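Local coordinates for Serine/threonine/tyrosine-interacting protein (Homo sapiens, PDB 2R0B) that binds ERK1/ERK2 as a catalytically inactive phosphatase that anchors them in the nucleus, and binds the F-box of FBXW7, blocking its assembly into the SCF ubiquitin ligase, at residues A21-L26 with P51-L56; N47-N52 with L94-A99. All coordinates share one frame; numbering follows the deposited sequence. Where two conformers were deposited one is given.

Contact 1 of 2, residues A21-L26 with P51-L56; sequences AMKSKL and PNFQQL
F53 drives its ring into the 21-26 turn of this dual-specificity phosphatase domain, a case of one aromatic side chain joining two loops, here the one leading into helix 26-31 and the one ahead of strand 58-63. The tight part lies around that ring. M22 O sits at its edge, 3.2 Å from F53 CZ, and K23 O also lies in the ring plane. L26 covers one face with its CD1 methyl, 4.1 Å from the ring centroid and 17° off the normal, a CH-pi contact; L26 reaches it with CG anti to its backbone N (chi1 -173°). N52 CB lies over the opposite face, offset toward the rim, so the ring is sandwiched. The F57 ring meets it steeply inclined. N52 adds a polar clasp: its ND2 donates to A21 O at 2.8 Å, nearly in its own amide plane but 35° above the carbonyl plane, while a water bridges A21 O to N52 N.

The solvent side is looser. Exposed L56 offers only CD1 to the L26 methyls. Of the FBXW7-interacting motif, F53 is buried here, whereas Q54 and Q55 are exposed. K23, itself exposed, bends at chi2 and chi3 and runs past the CE1 rim of F53 until NZ meets N52 O at 2.6 Å, almost straight along the carbonyl axis.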
loop_
_atom_site.group_PDB
_atom_site.type_symbol
_atom_site.label_atom_id
_atom_site.label_comp_id
_atom_site.label_asym_id
_atom_site.label_seq_id
_atom_site.Cartn_x
_atom_site.Cartn_y
_atom_site.Cartn_z
ATOM N N ALA A 21 5.639 7.887 -7.684
ATOM C CA ALA A 21 6.446 8.566 -6.694
ATOM C C ALA A 21 7.849 8.920 -7.226
ATOM O O ALA A 21 8.775 9.142 -6.452
ATOM C CB ALA A 21 6.513 7.733 -5.404
ATOM N N MET A 22 7.958 9.017 -8.554
ATOM C CA MET A 22 9.199 9.435 -9.243
ATOM C C MET A 22 9.381 10.939 -9.059
ATOM O O MET A 22 8.409 11.641 -8.771
ATOM C CB MET A 22 9.101 9.133 -10.752
ATOM C CG MET A 22 9.299 7.648 -11.181
ATOM S SD MET A 22 9.270 7.387 -13.004
ATOM C CE MET A 22 7.725 8.192 -13.433
ATOM N N LYS A 23 10.605 11.434 -9.268
ATOM C CA LYS A 23 10.907 12.875 -9.099
ATOM C C LYS A 23 9.911 13.771 -9.818
ATOM O O LYS A 23 9.431 14.766 -9.253
ATOM C CB LYS A 23 12.330 13.222 -9.588
ATOM C CG LYS A 23 13.498 12.757 -8.688
ATOM C CD LYS A 23 13.353 13.149 -7.220
ATOM C CE LYS A 23 14.137 14.410 -6.867
ATOM N NZ LYS A 23 14.373 14.547 -5.383
ATOM N N SER A 24 9.603 13.405 -11.059
ATOM C CA SER A 24 8.741 14.195 -11.938
ATOM C C SER A 24 7.312 14.357 -11.433
ATOM O O SER A 24 6.584 15.281 -11.855
ATOM C CB SER A 24 8.720 13.573 -13.332
ATOM O OG SER A 24 8.068 14.425 -14.252
ATOM N N LYS A 25 6.898 13.467 -10.535
ATOM C CA LYS A 25 5.530 13.495 -10.004
ATOM C C LYS A 25 5.336 14.364 -8.757
ATOM O O LYS A 25 4.236 14.406 -8.186
ATOM C CB LYS A 25 4.998 12.065 -9.764
ATOM C CG LYS A 25 4.679 11.297 -11.048
ATOM C CD LYS A 25 3.359 11.748 -11.663
ATOM C CE LYS A 25 3.104 11.145 -13.037
ATOM N NZ LYS A 25 1.698 11.406 -13.458
ATOM N N LEU A 26 6.377 15.070 -8.327
ATOM C CA LEU A 26 6.244 15.945 -7.143
ATOM C C LEU A 26 5.004 16.853 -7.172
ATOM O O LEU A 26 4.250 16.858 -6.200
ATOM C CB LEU A 26 7.499 16.774 -6.897
ATOM C CG LEU A 26 7.506 17.573 -5.594
ATOM C CD1 LEU A 26 7.252 16.665 -4.376
ATOM C CD2 LEU A 26 8.835 18.283 -5.468
ATOM N N PRO A 51 12.915 5.782 -2.205
ATOM C CA PRO A 51 12.444 7.131 -1.845
ATOM C C PRO A 51 13.117 8.195 -2.702
ATOM O O PRO A 51 14.358 8.217 -2.812
ATOM C CB PRO A 51 12.873 7.264 -0.385
ATOM C CG PRO A 51 12.972 5.890 0.096
ATOM C CD PRO A 51 13.546 5.118 -1.048
ATOM N N ASN A 52 12.313 9.036 -3.348
ATOM C CA ASN A 52 12.864 10.087 -4.206
ATOM C C ASN A 52 12.862 11.490 -3.639
ATOM O O ASN A 52 13.434 12.413 -4.245
ATOM C CB ASN A 52 12.190 10.078 -5.581
ATOM C CG ASN A 52 12.451 8.802 -6.341
ATOM O OD1 ASN A 52 13.610 8.449 -6.614
ATOM N ND2 ASN A 52 11.387 8.116 -6.712
ATOM N N PHE A 53 12.230 11.661 -2.485
ATOM C CA PHE A 53 12.121 12.985 -1.903
ATOM C C PHE A 53 12.530 12.898 -0.453
ATOM O O PHE A 53 11.682 12.805 0.433
ATOM C CB PHE A 53 10.707 13.532 -2.074
ATOM C CG PHE A 53 10.205 13.468 -3.501
ATOM C CD1 PHE A 53 10.618 14.408 -4.447
ATOM C CD2 PHE A 53 9.313 12.476 -3.890
ATOM C CE1 PHE A 53 10.160 14.337 -5.767
ATOM C CE2 PHE A 53 8.840 12.407 -5.202
ATOM C CZ PHE A 53 9.263 13.337 -6.138
ATOM N N GLN A 54 13.843 12.960 -0.229
ATOM C CA GLN A 54 14.426 12.710 1.093
ATOM C C GLN A 54 13.893 13.673 2.139
ATOM O O GLN A 54 13.659 13.289 3.289
ATOM C CB GLN A 54 15.964 12.765 1.044
ATOM C CG GLN A 54 16.607 11.971 -0.123
ATOM C CD GLN A 54 16.130 10.525 -0.193
ATOM O OE1 GLN A 54 16.044 9.833 0.827
ATOM N NE2 GLN A 54 15.808 10.062 -1.403
ATOM N N GLN A 55 13.660 14.912 1.725
ATOM C CA GLN A 55 13.372 15.981 2.664
ATOM C C GLN A 55 11.892 16.333 2.772
ATOM O O GLN A 55 11.512 17.068 3.672
ATOM C CB GLN A 55 14.203 17.228 2.308
ATOM C CG GLN A 55 15.702 17.113 2.599
ATOM C CD GLN A 55 16.023 17.185 4.090
ATOM O OE1 GLN A 55 15.864 16.202 4.823
ATOM N NE2 GLN A 55 16.484 18.350 4.542
ATOM N N LEU A 56 11.059 15.806 1.875
ATOM C CA LEU A 56 9.678 16.274 1.754
ATOM C C LEU A 56 8.594 15.357 2.314
ATOM O O LEU A 56 7.467 15.799 2.542
ATOM C CB LEU A 56 9.349 16.620 0.294
ATOM C CG LEU A 56 10.154 17.755 -0.363
ATOM C CD1 LEU A 56 10.005 17.750 -1.858
ATOM C CD2 LEU A 56 9.760 19.121 0.196
HETATM O O HOH W 1 9.507 8.537 -3.778
#

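Contact 2 of 2, residues N47-N52 with L94-A99; sequences NFIKPN and LVHGNA. With SO4 (sulfate ion), chain B.
I49 and H96 make a buried, largely apolar contact between the loop ahead of strand 58-63 and the end of strand 93-96, where a dual-specificity phosphatase enters its phosphate-binding loop; this example shows a neighbouring loop packing against its start. I49 divides its work between two branches. CG2 comes in the plane of the H96 imidazole, 3.6 Å from CE1 at the ring edge, while CD1 meets N98 CB at 3.5 Å. With I49 CG1 beside the backbone N (chi1 -53°) and CG2 anti to that nitrogen, the two branches diverge to these separate partners. F48 brings its own ring edge to N98 ND2, the ring and amide planes 77° apart; that amide nitrogen is hydrogen-bonded to E45.

The H96 ring is tied at both nitrogens: ND1 donates to G97 O, in the carbonyl plane on a lone pair, and NE2 joins K50 O through a water. A leucine in its place would probably leave G97 O without this donor and break the water link to K50. Beyond G97 the loop cradles a sulfate, also held by I101, S102, R103 and S104, and two backbone amides converge on one oxygen: N98 N at 2.8 Å and A99 N at 3.1 Å from O3.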
loop_
_atom_site.group_PDB
_atom_site.type_symbol
_atom_site.label_atom_id
_atom_site.label_comp_id
_atom_site.label_asym_id
_atom_site.label_seq_id
_atom_site.Cartn_x
_atom_site.Cartn_y
_atom_site.Cartn_z
ATOM N N ASN A 47 17.269 -0.242 -7.250
ATOM C CA ASN A 47 17.812 0.702 -8.252
ATOM C C ASN A 47 16.764 1.623 -8.878
ATOM O O ASN A 47 17.078 2.753 -9.259
ATOM C CB ASN A 47 18.616 -0.009 -9.368
ATOM C CG ASN A 47 17.845 -1.157 -10.059
ATOM O OD1 ASN A 47 17.001 -1.832 -9.449
ATOM N ND2 ASN A 47 18.173 -1.405 -11.333
ATOM N N PHE A 48 15.526 1.148 -9.021
ATOM C CA PHE A 48 14.500 1.985 -9.631
ATOM C C PHE A 48 13.289 2.252 -8.735
ATOM O O PHE A 48 12.472 3.109 -9.059
ATOM C CB PHE A 48 14.070 1.465 -11.013
ATOM C CG PHE A 48 13.318 0.156 -10.983
ATOM C CD1 PHE A 48 11.954 0.128 -11.151
ATOM C CD2 PHE A 48 13.989 -1.050 -10.865
ATOM C CE1 PHE A 48 11.243 -1.052 -11.184
ATOM C CE2 PHE A 48 13.287 -2.265 -10.882
ATOM C CZ PHE A 48 11.900 -2.272 -11.035
ATOM N N ILE A 49 13.183 1.526 -7.618
ATOM C CA ILE A 49 12.097 1.737 -6.666
ATOM C C ILE A 49 12.699 2.127 -5.310
ATOM O O ILE A 49 13.250 1.289 -4.583
ATOM C CB ILE A 49 11.177 0.525 -6.490
ATOM C CG1 ILE A 49 10.645 0.010 -7.818
ATOM C CG2 ILE A 49 9.960 0.898 -5.606
ATOM C CD1 ILE A 49 9.879 -1.277 -7.669
ATOM N N LYS A 50 12.569 3.400 -4.981
ATOM C CA LYS A 50 13.253 3.969 -3.829
ATOM C C LYS A 50 12.638 5.314 -3.428
ATOM O O LYS A 50 11.901 5.918 -4.207
ATOM C CB LYS A 50 14.735 4.157 -4.175
ATOM C CG LYS A 50 14.998 5.373 -5.051
ATOM C CD LYS A 50 16.467 5.501 -5.396
ATOM C CE LYS A 50 16.785 4.902 -6.742
ATOM N NZ LYS A 50 16.440 5.836 -7.878
ATOM N N PRO A 51 12.915 5.782 -2.205
ATOM C CA PRO A 51 12.444 7.131 -1.845
ATOM C C PRO A 51 13.117 8.195 -2.702
ATOM O O PRO A 51 14.358 8.217 -2.812
ATOM C CB PRO A 51 12.873 7.264 -0.385
ATOM C CG PRO A 51 12.972 5.890 0.096
ATOM C CD PRO A 51 13.546 5.118 -1.048
ATOM N N ASN A 52 12.313 9.036 -3.348
ATOM C CA ASN A 52 12.864 10.087 -4.206
ATOM C C ASN A 52 12.862 11.490 -3.639
ATOM O O ASN A 52 13.434 12.413 -4.245
ATOM C CB ASN A 52 12.190 10.078 -5.581
ATOM C CG ASN A 52 12.451 8.802 -6.341
ATOM O OD1 ASN A 52 13.610 8.449 -6.614
ATOM N ND2 ASN A 52 11.387 8.116 -6.712
ATOM N N LEU A 94 0.475 7.568 0.274
ATOM C CA LEU A 94 0.565 6.821 -0.974
ATOM C C LEU A 94 1.230 5.479 -0.659
ATOM O O LEU A 94 2.318 5.452 -0.068
ATOM C CB LEU A 94 1.392 7.582 -2.021
ATOM C CG LEU A 94 1.864 6.759 -3.238
ATOM C CD1 LEU A 94 0.683 6.165 -4.039
ATOM C CD2 LEU A 94 2.766 7.622 -4.134
ATOM N N VAL A 95 0.574 4.376 -1.011
ATOM C CA VAL A 95 1.202 3.051 -0.927
ATOM C C VAL A 95 1.544 2.605 -2.353
ATOM O O VAL A 95 0.668 2.544 -3.212
ATOM C CB VAL A 95 0.262 2.000 -0.324
ATOM C CG1 VAL A 95 1.008 0.645 -0.221
ATOM C CG2 VAL A 95 -0.258 2.463 1.029
ATOM N N HIS A 96 2.816 2.309 -2.610
ATOM C CA HIS A 96 3.208 1.885 -3.938
ATOM C C HIS A 96 4.128 0.679 -3.884
ATOM O O HIS A 96 4.844 0.466 -2.890
ATOM C CB HIS A 96 3.809 3.053 -4.766
ATOM C CG HIS A 96 5.239 3.370 -4.443
ATOM N ND1 HIS A 96 6.290 2.565 -4.844
ATOM C CD2 HIS A 96 5.791 4.401 -3.754
ATOM C CE1 HIS A 96 7.424 3.093 -4.417
ATOM N NE2 HIS A 96 7.150 4.206 -3.762
ATOM N N GLY A 97 4.071 -0.126 -4.947
ATOM C CA GLY A 97 4.985 -1.233 -5.109
ATOM C C GLY A 97 5.753 -0.987 -6.395
ATOM O O GLY A 97 6.214 0.131 -6.654
ATOM N N ASN A 98 5.893 -2.033 -7.207
ATOM C CA ASN A 98 6.415 -1.891 -8.554
ATOM C C ASN A 98 5.232 -1.643 -9.494
ATOM O O ASN A 98 5.074 -0.532 -10.024
ATOM C CB ASN A 98 7.209 -3.157 -8.916
ATOM C CG ASN A 98 7.772 -3.130 -10.315
ATOM O OD1 ASN A 98 7.297 -2.389 -11.178
ATOM N ND2 ASN A 98 8.779 -3.982 -10.569
ATOM N N ALA A 99 4.381 -2.656 -9.644
ATOM C CA ALA A 99 3.233 -2.605 -10.541
ATOM C C ALA A 99 1.961 -2.067 -9.872
ATOM O O ALA A 99 1.047 -1.662 -10.577
ATOM C CB ALA A 99 2.946 -4.012 -11.170
HETATM S S SO4 B . 3.422 -5.016 -6.681
HETATM O O1 SO4 B . 2.477 -5.295 -7.761
HETATM O O2 SO4 B . 3.667 -6.291 -6.018
HETATM O O3 SO4 B . 4.707 -4.550 -7.196
HETATM O O4 SO4 B . 2.894 -4.024 -5.746
HETATM O O HOH W 2 9.112 6.014 -4.031
#

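Overall arrangement
The two contacts exemplify how one long connection can touch separate parts of a fold. The loop between strands 36-41 and 58-63 supplies 47-52 to contact 2 and then, through the shared P51 and N52, 51-56 to contact 1. Its partners come from earlier and later in the chain: 21-26 precedes helix 26-31, whereas 94-99 runs out of strand 93-96, flanked in the sheet by 13-16 and 36-41. Centres lie about 10 Å apart, and A21 CB joins them by packing 3.8 Å from H96 CD2. Contact 1 is more peripheral, contact 2 deeper (centres about 17 and 10 Å from the chain's centre); the loop runs from beside the sulfate site to the FBXW7-interacting motif.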